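Local coordinates for uncharacterized protein (Pseudomonas syringae pv. tomato, PDB 3K4I), which is of unknown function but belongs to the RraA-like family and is modelled as an assembly of three protein chains, at residues C[56-61]-C[153-158]; C[86-91]-C[158-163]. All blocks are in the same frame, centred on the assembly; numbering follows the deposited sequence.

Contact 1 of 2, residues C[56-61]-C[153-158]; sequences IAFTVQ and AVQVPL
T59 and Q155 lie at the end of an antiparallel β-ladder, where strand 150-154 runs along strand 53-63 in the mixed sheet of this RraA-like fold. The regular part is short. V60 and V154 form a non-hydrogen-bonded pair with their side chains side by side on one face, pointing the same way, and Q61 and A153 form the hydrogen-bonded pair beyond. There, Q61 N meets A153 O at 2.9 Å, nearly along the C=O axis, whereas the return bond from A153 N to Q61 O stretches to 3.3 Å. Q155, with positive phi, turns the chain out of the strand, yet its side chain prolongs the ladder: T59 N donates to Q155 OE1 (2.9 Å) while Q155 N donates to T59 O (2.8 Å), so one residue occupies both polar backbone atoms of T59. A bend at chi2 (-71°) folds the Q155 amide back over F58. Q155 CD sits 3.4 Å above the F58 ring plane, offset toward the rim, the ring and amide planes are 18° apart, and CG adds a CH-pi contact to the same ring. V154 meets that ring obliquely. The T59 and L158 side chains run antiparallel past one another, with L158 CG against T59 CB in the buried part of the interface. The partly exposed side is looser: V156 offers CG2 to Q61 CB at 4.0 Å, and a water stands between the segments near A57, donating to A57 O and accepting from Q155 NE2. Within the turn that follows the strand, V156 O accepts from the buried T59 OG1 at 2.7 Å.

Contact 2 of 2, residues C[86-91]-C[158-163]; sequences VIVSSN and LVIDGI
This is a buried, mainly apolar contact in which L158 and I160, from the start of a β-hairpin, pack on V88 and S90 of a strand inside the main sheet. The two strands do not pair: their short axes approach to 8.2 Å at 71°, so side chains fill the interval between the backbones. V88 sets CG1 anti to its backbone N (chi1 179°), which turns that methyl to the hairpin, where it meets two methyls, L158 CD1 at 3.8 Å and I160 CD1 at 4.1 Å. L158 CD1 also lies against the backbone, 3.4 Å from V88 O, and reaches on to CB of S90. The alternation is that of strands: the CB atoms of V88 and S90 point to the hairpin, that of S89 away, and that of V159, between L158 and I160, away from strand 85-90. The hairpin is made by a type I' turn from I160 to I163, with D161 and G162 at its two corners; its closing bonds are mutual, I163 N giving to I160 O at 2.9 Å and I160 N giving to I163 O. D161 OD1 forms a salt bridge with R138 NH2. Polar linkage across the contact runs through a water, which donates to S90 OG (3.0 Å) and accepts from V159 N (3.2 Å). The same hydroxyl is hydrogen-bonded to D119 of the adjoining strand 115-119, which satisfies it inside an otherwise apolar interface; I160 CG1 packs beside S90 OG at 4.0 Å.

How the contacts relate
From the N terminus, strand 53-63 comes first and strand 85-90 next, laid parallel beside it; V60 O and S90 N, 2.8 Å apart, probably form one of the hydrogen bonds joining them. The chain then passes through strands 115-119 and 135-137 before strand 150-154 returns to the other side of strand 53-63. There contact 1 closes a loop of 91 intervening residues. Past the turn, residues 158-163 start the hairpin and reach strand 85-90, so contact 2 closes a second loop of 66 residues. The segments alternate, so the loops cross, and L158 serves both. Together they join strand 150-154 and the following hairpin to the neighbouring strands 53-63 and 85-90.

Contact 1 of 2, residues C[56-61]-C[153-158]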
ATOM      1  N   ILE C  56      -8.991 -18.662 -14.913  1.00  5.54           N
ATOM      2  CA  ILE C  56      -8.541 -18.611 -16.293  1.00  6.04           C
ATOM      3  C   ILE C  56      -8.594 -17.182 -16.773  1.00  6.10           C
ATOM      4  O   ILE C  56      -9.619 -16.537 -16.626  1.00  7.44           O
ATOM      5  CB  ILE C  56      -9.499 -19.477 -17.154  1.00  7.14           C
ATOM      6  CG1 ILE C  56      -9.558 -20.900 -16.585  1.00  9.07           C
ATOM      7  CG2 ILE C  56      -9.103 -19.429 -18.610  1.00  8.94           C
ATOM      8  CD1 ILE C  56      -8.170 -21.651 -16.507  1.00  8.47           C
ATOM      9  N   ALA C  57      -7.505 -16.707 -17.370  1.00  6.26           N
ATOM     10  CA  ALA C  57      -7.431 -15.329 -17.819  1.00  5.94           C
ATOM     11  C   ALA C  57      -8.475 -15.053 -18.892  1.00  4.82           C
ATOM     12  O   ALA C  57      -8.548 -15.783 -19.881  1.00  6.14           O
ATOM     13  CB  ALA C  57      -6.030 -15.027 -18.380  1.00  7.87           C
ATOM     14  N   PHE C  58      -9.233 -13.970 -18.708  1.00  2.35           N
ATOM     15  CA  PHE C  58     -10.069 -13.407 -19.728  1.00  2.37           C
ATOM     16  C   PHE C  58      -9.499 -11.997 -19.882  1.00  2.80           C
ATOM     17  O   PHE C  58      -9.508 -11.228 -18.909  1.00  3.87           O
ATOM     18  CB  PHE C  58     -11.518 -13.320 -19.240  1.00  4.79           C
ATOM     19  CG  PHE C  58     -12.441 -12.667 -20.219  1.00  6.17           C
ATOM     20  CD1 PHE C  58     -13.253 -13.461 -21.033  1.00  6.47           C
ATOM     21  CD2 PHE C  58     -12.461 -11.270 -20.377  1.00  6.18           C
ATOM     22  CE1 PHE C  58     -14.113 -12.905 -21.954  1.00  6.93           C
ATOM     23  CE2 PHE C  58     -13.312 -10.677 -21.330  1.00  6.30           C
ATOM     24  CZ  PHE C  58     -14.158 -11.510 -22.107  1.00  5.82           C
ATOM     25  N   THR C  59      -8.952 -11.718 -21.054  1.00  3.35           N
ATOM     26  CA  THR C  59      -8.150 -10.502 -21.252  1.00  4.93           C
ATOM     27  C   THR C  59      -8.967  -9.329 -21.779  1.00  5.48           C
ATOM     28  O   THR C  59      -9.909  -9.492 -22.572  1.00  5.31           O
ATOM     29  CB  THR C  59      -6.968 -10.765 -22.193  1.00  5.08           C
ATOM     30  OG1 THR C  59      -7.435 -11.350 -23.419  1.00  6.74           O
ATOM     31  CG2 THR C  59      -5.964 -11.721 -21.560  1.00  8.28           C
ATOM     32  N   VAL C  60      -8.600  -8.135 -21.339  1.00  5.27           N
ATOM     33  CA  VAL C  60      -9.298  -6.915 -21.758  1.00  4.84           C
ATOM     34  C   VAL C  60      -8.201  -5.908 -22.069  1.00  3.26           C
ATOM     35  O   VAL C  60      -7.336  -5.663 -21.217  1.00  4.96           O
ATOM     36  CB  VAL C  60     -10.145  -6.359 -20.586  1.00  5.18           C
ATOM     37  CG1 VAL C  60     -10.935  -5.129 -21.046  1.00  6.26           C
ATOM     38  CG2 VAL C  60     -11.080  -7.455 -20.026  1.00  6.60           C
ATOM     39  N   GLN C  61      -8.229  -5.332 -23.274  1.00  3.83           N
ATOM     40  CA  GLN C  61      -7.251  -4.322 -23.701  1.00  3.64           C
ATOM     41  C   GLN C  61      -7.945  -2.988 -23.985  1.00  2.65           C
ATOM     42  O   GLN C  61      -8.911  -2.950 -24.761  1.00  2.40           O
ATOM     43  CB  GLN C  61      -6.524  -4.801 -24.962  1.00  4.03           C
ATOM     44  CG  GLN C  61      -5.548  -3.745 -25.543  1.00  7.57           C
ATOM     45  CD  GLN C  61      -4.385  -3.534 -24.603  1.00  5.00           C
ATOM     46  OE1 GLN C  61      -4.164  -2.409 -24.072  1.00  8.61           O
ATOM     47  NE2 GLN C  61      -3.664  -4.600 -24.331  1.00  7.87           N
ATOM     48  N   ALA C 153     -10.420  -4.260 -27.326  1.00  6.65           N
ATOM     49  CA  ALA C 153     -10.691  -5.664 -27.632  1.00  5.35           C
ATOM     50  C   ALA C 153     -10.643  -6.501 -26.363  1.00  5.64           C
ATOM     51  O   ALA C 153      -9.937  -6.168 -25.421  1.00  4.90           O
ATOM     52  CB  ALA C 153      -9.681  -6.195 -28.621  1.00  5.62           C
ATOM     53  N   VAL C 154     -11.414  -7.583 -26.353  1.00  5.84           N
ATOM     54  CA  VAL C 154     -11.245  -8.599 -25.303  1.00  5.80           C
ATOM     55  C   VAL C 154     -10.812  -9.936 -25.912  1.00  5.23           C
ATOM     56  O   VAL C 154     -11.056 -10.213 -27.089  1.00  5.61           O
ATOM     57  CB  VAL C 154     -12.505  -8.806 -24.396  1.00  7.24           C
ATOM     58  CG1 VAL C 154     -12.917  -7.504 -23.707  1.00  7.58           C
ATOM     59  CG2 VAL C 154     -13.684  -9.421 -25.170  1.00  7.67           C
ATOM     60  N   GLN C 155     -10.145 -10.749 -25.096  1.00  6.22           N
ATOM     61  CA  GLN C 155      -9.647 -12.074 -25.489  1.00  6.22           C
ATOM     62  C   GLN C 155      -8.545 -12.002 -26.552  1.00  6.03           C
ATOM     63  O   GLN C 155      -8.472 -12.825 -27.485  1.00  6.66           O
ATOM     64  CB  GLN C 155     -10.783 -13.019 -25.881  1.00  7.17           C
ATOM     65  CG  GLN C 155     -11.751 -13.227 -24.715  1.00  6.58           C
ATOM     66  CD  GLN C 155     -11.124 -14.052 -23.626  1.00  6.46           C
ATOM     67  OE1 GLN C 155     -10.213 -13.597 -22.940  1.00  5.88           O
ATOM     68  NE2 GLN C 155     -11.644 -15.285 -23.428  1.00  5.22           N
ATOM     69  N   VAL C 156      -7.699 -10.985 -26.387  1.00  6.63           N
ATOM     70  CA  VAL C 156      -6.497 -10.833 -27.179  1.00  6.40           C
ATOM     71  C   VAL C 156      -5.266 -10.963 -26.268  1.00  5.86           C
ATOM     72  O   VAL C 156      -5.371 -10.739 -25.073  1.00  7.00           O
ATOM     73  CB  VAL C 156      -6.438  -9.427 -27.826  1.00  5.29           C
ATOM     74  CG1 VAL C 156      -7.459  -9.310 -28.966  1.00  9.49           C
ATOM     75  CG2 VAL C 156      -6.669  -8.339 -26.800  1.00  8.69           C
ATOM     76  N   PRO C 157      -4.096 -11.312 -26.831  1.00  6.06           N
ATOM     77  CA  PRO C 157      -2.883 -11.330 -26.006  1.00  7.56           C
ATOM     78  C   PRO C 157      -2.606  -9.960 -25.385  1.00  8.37           C
ATOM     79  O   PRO C 157      -2.757  -8.941 -26.071  1.00  9.59           O
ATOM     80  CB  PRO C 157      -1.764 -11.667 -27.012  1.00  7.84           C
ATOM     81  CG  PRO C 157      -2.453 -12.239 -28.188  1.00  7.80           C
ATOM     82  CD  PRO C 157      -3.821 -11.671 -28.234  1.00  6.74           C
ATOM     83  N   LEU C 158      -2.218  -9.939 -24.103  1.00  8.28           N
ATOM     84  CA  LEU C 158      -1.738  -8.713 -23.454  1.00  7.76           C
ATOM     85  C   LEU C 158      -0.246  -8.826 -23.183  1.00  9.12           C
ATOM     86  O   LEU C 158       0.270  -9.921 -22.974  1.00  9.67           O
ATOM     87  CB  LEU C 158      -2.415  -8.488 -22.108  1.00  6.55           C
ATOM     88  CG  LEU C 158      -3.929  -8.588 -22.095  1.00  9.41           C
ATOM     89  CD1 LEU C 158      -4.412  -8.414 -20.673  1.00  5.95           C
ATOM     90  CD2 LEU C 158      -4.626  -7.628 -23.063  1.00  6.18           C
TER
HETATM   91  O   HOH W   1     -10.617 -16.880 -21.144  1.00  8.37           O

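Contact 2 of 2, residues C[86-91]-C[158-163]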
ATOM      1  N   VAL C  86     -10.520 -15.235 -14.282  1.00  3.72           N
ATOM      2  CA  VAL C  86      -9.903 -14.063 -13.653  1.00  4.82           C
ATOM      3  C   VAL C  86      -9.748 -13.030 -14.781  1.00  4.58           C
ATOM      4  O   VAL C  86      -9.135 -13.332 -15.768  1.00  6.53           O
ATOM      5  CB  VAL C  86      -8.520 -14.431 -13.080  1.00  5.25           C
ATOM      6  CG1 VAL C  86      -7.729 -13.205 -12.662  1.00  7.59           C
ATOM      7  CG2 VAL C  86      -8.673 -15.411 -11.885  1.00  8.23           C
ATOM      8  N   ILE C  87     -10.307 -11.828 -14.614  1.00  4.21           N
ATOM      9  CA  ILE C  87     -10.284 -10.805 -15.646  1.00  4.29           C
ATOM     10  C   ILE C  87      -8.923 -10.129 -15.532  1.00  5.13           C
ATOM     11  O   ILE C  87      -8.509  -9.797 -14.428  1.00  5.91           O
ATOM     12  CB  ILE C  87     -11.428  -9.779 -15.426  1.00  5.27           C
ATOM     13  CG1 ILE C  87     -12.787 -10.414 -15.761  1.00  3.40           C
ATOM     14  CG2 ILE C  87     -11.155  -8.482 -16.288  1.00  3.66           C
ATOM     15  CD1 ILE C  87     -14.072  -9.582 -15.366  1.00  5.64           C
ATOM     16  N   VAL C  88      -8.228  -9.971 -16.659  1.00  5.11           N
ATOM     17  CA  VAL C  88      -6.903  -9.338 -16.648  1.00  4.73           C
ATOM     18  C   VAL C  88      -7.037  -8.182 -17.595  1.00  4.46           C
ATOM     19  O   VAL C  88      -7.230  -8.400 -18.784  1.00  4.00           O
ATOM     20  CB  VAL C  88      -5.774 -10.276 -17.098  1.00  4.79           C
ATOM     21  CG1 VAL C  88      -4.405  -9.529 -17.084  1.00  6.83           C
ATOM     22  CG2 VAL C  88      -5.725 -11.514 -16.201  1.00  5.58           C
ATOM     23  N   SER C  89      -6.954  -6.962 -17.048  1.00  6.89           N
ATOM     24  CA  SER C  89      -7.272  -5.746 -17.779  1.00  7.38           C
ATOM     25  C   SER C  89      -6.042  -4.910 -17.925  1.00  6.14           C
ATOM     26  O   SER C  89      -5.342  -4.651 -16.931  1.00  6.37           O
ATOM     27  CB  SER C  89      -8.345  -4.930 -17.051  1.00  9.75           C
ATOM     28  OG  SER C  89      -9.602  -5.567 -17.164  1.00 18.48           O
ATOM     29  N   SER C  90      -5.789  -4.482 -19.143  1.00  5.63           N
ATOM     30  CA  SER C  90      -4.582  -3.671 -19.410  1.00  5.81           C
ATOM     31  C   SER C  90      -4.950  -2.304 -19.957  1.00  5.11           C
ATOM     32  O   SER C  90      -5.586  -2.189 -21.000  1.00  4.54           O
ATOM     33  CB  SER C  90      -3.585  -4.447 -20.288  1.00  6.47           C
ATOM     34  OG  SER C  90      -2.360  -3.724 -20.413  1.00 13.55           O
ATOM     35  N   ASN C  91      -4.519  -1.274 -19.228  1.00  5.79           N
ATOM     36  CA  ASN C  91      -4.838   0.110 -19.557  1.00  7.44           C
ATOM     37  C   ASN C  91      -3.559   0.956 -19.523  1.00  7.62           C
ATOM     38  O   ASN C  91      -3.537   2.102 -18.992  1.00  7.21           O
ATOM     39  CB  ASN C  91      -5.907   0.645 -18.595  1.00  8.77           C
ATOM     40  CG  ASN C  91      -6.410   2.031 -18.978  1.00  8.60           C
ATOM     41  OD1 ASN C  91      -6.483   2.375 -20.171  1.00  9.64           O
ATOM     42  ND2 ASN C  91      -6.731   2.847 -17.970  1.00  9.62           N
ATOM     43  N   LEU C 158      -2.218  -9.939 -24.103  1.00  8.28           N
ATOM     44  CA  LEU C 158      -1.738  -8.713 -23.454  1.00  7.76           C
ATOM     45  C   LEU C 158      -0.246  -8.826 -23.183  1.00  9.12           C
ATOM     46  O   LEU C 158       0.270  -9.921 -22.974  1.00  9.67           O
ATOM     47  CB  LEU C 158      -2.415  -8.488 -22.108  1.00  6.55           C
ATOM     48  CG  LEU C 158      -3.929  -8.588 -22.095  1.00  9.41           C
ATOM     49  CD1 LEU C 158      -4.412  -8.414 -20.673  1.00  5.95           C
ATOM     50  CD2 LEU C 158      -4.626  -7.628 -23.063  1.00  6.18           C
ATOM     51  N   VAL C 159       0.451  -7.693 -23.181  1.00  9.28           N
ATOM     52  CA  VAL C 159       1.819  -7.745 -22.722  1.00 10.42           C
ATOM     53  C   VAL C 159       1.968  -6.718 -21.595  1.00 12.32           C
ATOM     54  O   VAL C 159       1.795  -5.515 -21.804  1.00 13.25           O
ATOM     55  CB  VAL C 159       2.835  -7.553 -23.848  1.00 11.81           C
ATOM     56  CG1 VAL C 159       4.248  -7.748 -23.294  1.00 15.56           C
ATOM     57  CG2 VAL C 159       2.581  -8.560 -24.979  1.00 14.47           C
ATOM     58  N   ILE C 160       2.244  -7.207 -20.392  1.00 12.21           N
ATOM     59  CA  ILE C 160       2.342  -6.336 -19.203  1.00 13.18           C
ATOM     60  C   ILE C 160       3.763  -6.467 -18.672  1.00 15.96           C
ATOM     61  O   ILE C 160       4.170  -7.542 -18.291  1.00 16.04           O
ATOM     62  CB  ILE C 160       1.312  -6.744 -18.120  1.00 12.31           C
ATOM     63  CG1 ILE C 160      -0.126  -6.514 -18.619  1.00 13.11           C
ATOM     64  CG2 ILE C 160       1.551  -6.010 -16.782  1.00 13.59           C
ATOM     65  CD1 ILE C 160      -1.192  -7.137 -17.728  1.00 11.90           C
ATOM     66  N   ASP C 161       4.511  -5.368 -18.659  1.00 19.14           N
ATOM     67  CA  ASP C 161       5.913  -5.410 -18.205  1.00 21.08           C
ATOM     68  C   ASP C 161       6.721  -6.530 -18.931  1.00 19.88           C
ATOM     69  O   ASP C 161       7.505  -7.225 -18.296  1.00 20.78           O
ATOM     70  CB  ASP C 161       6.004  -5.619 -16.664  1.00 23.39           C
ATOM     71  CG  ASP C 161       5.273  -4.536 -15.841  1.00 24.51           C
ATOM     72  OD1 ASP C 161       4.442  -4.884 -14.940  1.00 24.21           O
ATOM     73  OD2 ASP C 161       5.538  -3.342 -16.067  1.00 25.16           O
ATOM     74  N   GLY C 162       6.483  -6.744 -20.229  1.00 17.45           N
ATOM     75  CA  GLY C 162       7.164  -7.811 -20.981  1.00 14.67           C
ATOM     76  C   GLY C 162       6.655  -9.238 -20.805  1.00 13.21           C
ATOM     77  O   GLY C 162       7.237 -10.174 -21.366  1.00 12.65           O
ATOM     78  N   ILE C 163       5.585  -9.400 -20.021  1.00 10.54           N
ATOM     79  CA  ILE C 163       4.965 -10.709 -19.778  1.00 10.83           C
ATOM     80  C   ILE C 163       3.703 -10.801 -20.605  1.00  8.54           C
ATOM     81  O   ILE C 163       2.815  -9.986 -20.482  1.00  8.51           O
ATOM     82  CB  ILE C 163       4.616 -10.899 -18.276  1.00 11.15           C
ATOM     83  CG1 ILE C 163       5.848 -10.624 -17.404  1.00 11.68           C
ATOM     84  CG2 ILE C 163       4.051 -12.311 -17.977  1.00 12.51           C
ATOM     85  CD1 ILE C 163       6.982 -11.579 -17.692  1.00 12.61           C
TER
HETATM   86  O   HOH W   2      -1.385  -5.111 -22.843  1.00 19.88           O